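Local coordinates for UPF0131 protein ykqA (Bacillus subtilis, PDB 2QIK) that is a putative gamma-glutamylcyclotransferase, probably an acyltransferase that acts on gamma-glutamyl compounds, at residues A[176-181]-A[231-236]. Numbering follows the deposited sequence.
Sequences RADMLE and TFLVLQ
One face of the Asp178 carboxylate rests on Val234: CG lies 3.5 Å from both CB and CG2 of the valine, and Val234 N, CB and CG2 all lie on the same side of the plane. Leu233 CD2 lies on the other side, 3.9 Å from OD1, and Leu233 CB sits close to the plane at the OD1 edge, 3.8 Å from that oxygen. The bond joining the segments, Val234 N to Asp178 OD1 at 2.9 Å, is nearly straight yet reaches the oxygen from 54° above the carboxylate. Asp178 has CG anti to its own N (chi1 -170°), which turns the carboxylate to strand 231-234. OD2 is held elsewhere, by Thr168 OG1 and a salt bridge to Lys237. The strands cross almost perpendicularly, at 98° with axes 5.9 Å apart, joining hairpin 164-171/174-180 to hairpin 212-221/224-234, the latter within the range of the AIG2-like family. Replacing Asp178 by alanine is likely to leave Val234 N without this acceptor, and Thr168 OG1 and Lys237 NZ without the carboxylate they share. Beside this polar link, Met179 CB meets Leu233 CD2 at 4.0 Å. The bend at chi3 of the selenomethionine brings CE 3.9 Å from Thr231 OG1, which is hydrogen-bonded to Phe131 O.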
loop_
_atom_site.group_PDB
_atom_site.type_symbol
_atom_site.label_atom_id
_atom_site.label_comp_id
_atom_site.label_asym_id
_atom_site.label_seq_id
_atom_site.Cartn_x
_atom_site.Cartn_y
_atom_site.Cartn_z
ATOM N N ARG A 176 5.635 15.239 4.296
ATOM C CA ARG A 176 4.877 14.274 5.096
ATOM C C ARG A 176 5.422 12.874 4.836
ATOM O O ARG A 176 6.122 12.627 3.855
ATOM C CB ARG A 176 3.377 14.353 4.808
ATOM C CG ARG A 176 2.811 15.785 4.978
ATOM C CD ARG A 176 2.804 16.251 6.351
ATOM N NE ARG A 176 2.116 17.501 6.529
ATOM C CZ ARG A 176 2.617 18.688 6.293
ATOM N NH1 ARG A 176 3.801 18.847 5.795
ATOM N NH2 ARG A 176 1.869 19.779 6.503
ATOM N N ALA A 177 5.077 11.961 5.714
ATOM C CA ALA A 177 5.579 10.616 5.739
ATOM C C ALA A 177 5.001 9.705 4.661
ATOM O O ALA A 177 3.932 9.928 4.139
ATOM C CB ALA A 177 5.393 10.000 7.075
ATOM N N ASP A 178 5.708 8.637 4.455
ATOM C CA ASP A 178 5.475 7.630 3.427
ATOM C C ASP A 178 6.207 6.376 3.857
ATOM O O ASP A 178 7.040 6.437 4.759
ATOM C CB ASP A 178 6.018 8.083 2.069
ATOM C CG ASP A 178 5.635 7.222 0.898
ATOM O OD1 ASP A 178 4.569 6.522 0.935
ATOM O OD2 ASP A 178 6.322 7.348 -0.153
HETATM N N MSE A 179 5.909 5.270 3.232
HETATM C CA MSE A 179 6.790 4.106 3.295
HETATM C C MSE A 179 7.212 3.695 1.906
HETATM O O MSE A 179 6.388 3.554 1.020
HETATM C CB MSE A 179 6.142 2.905 3.965
HETATM C CG MSE A 179 5.731 3.197 5.430
HETATM SE SE MSE A 179 5.231 1.602 6.310
HETATM C CE MSE A 179 3.721 1.181 5.252
ATOM N N LEU A 180 8.509 3.599 1.705
ATOM C CA LEU A 180 9.081 3.218 0.413
ATOM C C LEU A 180 9.461 1.773 0.450
ATOM O O LEU A 180 10.120 1.331 1.399
ATOM C CB LEU A 180 10.302 4.029 0.116
ATOM C CG LEU A 180 10.845 4.038 -1.318
ATOM C CD1 LEU A 180 9.854 4.697 -2.237
ATOM C CD2 LEU A 180 12.191 4.756 -1.395
ATOM N N GLU A 181 9.053 0.985 -0.561
ATOM C CA GLU A 181 9.363 -0.458 -0.600
ATOM C C GLU A 181 10.764 -0.618 -1.185
ATOM O O GLU A 181 10.950 -0.938 -2.348
ATOM C CB GLU A 181 8.333 -1.176 -1.449
ATOM C CG GLU A 181 8.398 -2.674 -1.309
ATOM C CD GLU A 181 7.530 -3.421 -2.266
ATOM O OE1 GLU A 181 6.823 -2.811 -3.080
ATOM O OE2 GLU A 181 7.492 -4.666 -2.163
ATOM N N THR A 231 -3.017 0.434 4.744
ATOM C CA THR A 231 -2.177 1.587 5.003
ATOM C C THR A 231 -2.353 2.575 3.867
ATOM O O THR A 231 -3.180 2.345 2.996
ATOM C CB THR A 231 -0.727 1.092 5.256
ATOM O OG1 THR A 231 0.011 2.158 5.867
ATOM C CG2 THR A 231 -0.015 0.699 4.023
ATOM N N PHE A 232 -1.640 3.703 3.920
ATOM C CA PHE A 232 -1.734 4.693 2.879
ATOM C C PHE A 232 -0.345 5.043 2.446
ATOM O O PHE A 232 0.573 5.163 3.275
ATOM C CB PHE A 232 -2.491 5.950 3.364
ATOM C CG PHE A 232 -3.917 5.698 3.648
ATOM C CD1 PHE A 232 -4.313 5.277 4.894
ATOM C CD2 PHE A 232 -4.876 5.811 2.652
ATOM C CE1 PHE A 232 -5.622 4.980 5.153
ATOM C CE2 PHE A 232 -6.192 5.542 2.900
ATOM C CZ PHE A 232 -6.566 5.111 4.156
ATOM N N LEU A 233 -0.154 5.153 1.111
ATOM C CA LEU A 233 1.217 5.421 0.521
ATOM C C LEU A 233 1.141 6.613 -0.423
ATOM O O LEU A 233 0.121 6.824 -1.071
ATOM C CB LEU A 233 1.742 4.184 -0.221
ATOM C CG LEU A 233 1.848 2.926 0.625
ATOM C CD1 LEU A 233 2.161 1.736 -0.265
ATOM C CD2 LEU A 233 2.823 3.097 1.767
ATOM N N VAL A 234 2.218 7.406 -0.435
ATOM C CA VAL A 234 2.269 8.582 -1.262
ATOM C C VAL A 234 2.250 8.231 -2.728
ATOM O O VAL A 234 2.931 7.327 -3.192
ATOM C CB VAL A 234 3.536 9.397 -0.926
ATOM C CG1 VAL A 234 3.773 10.539 -1.886
ATOM C CG2 VAL A 234 3.455 9.942 0.461
ATOM N N LEU A 235 1.470 8.996 -3.507
ATOM C CA LEU A 235 1.398 8.824 -4.948
ATOM C C LEU A 235 2.459 9.524 -5.739
ATOM O O LEU A 235 3.039 8.922 -6.657
ATOM C CB LEU A 235 -0.026 9.208 -5.426
ATOM C CG LEU A 235 -1.030 8.148 -5.112
ATOM C CD1 LEU A 235 -2.473 8.708 -5.150
ATOM C CD2 LEU A 235 -0.906 6.994 -6.092
ATOM N N GLN A 236 2.775 10.754 -5.420
ATOM C CA GLN A 236 3.854 11.451 -6.133
ATOM C C GLN A 236 5.042 11.643 -5.176
ATOM O O GLN A 236 5.081 12.577 -4.349
ATOM C CB GLN A 236 3.305 12.810 -6.495
ATOM C CG GLN A 236 2.233 12.997 -7.611
ATOM C CD GLN A 236 0.824 12.327 -7.502
ATOM O OE1 GLN A 236 -0.182 12.755 -6.730
ATOM N NE2 GLN A 236 0.678 11.333 -8.430
#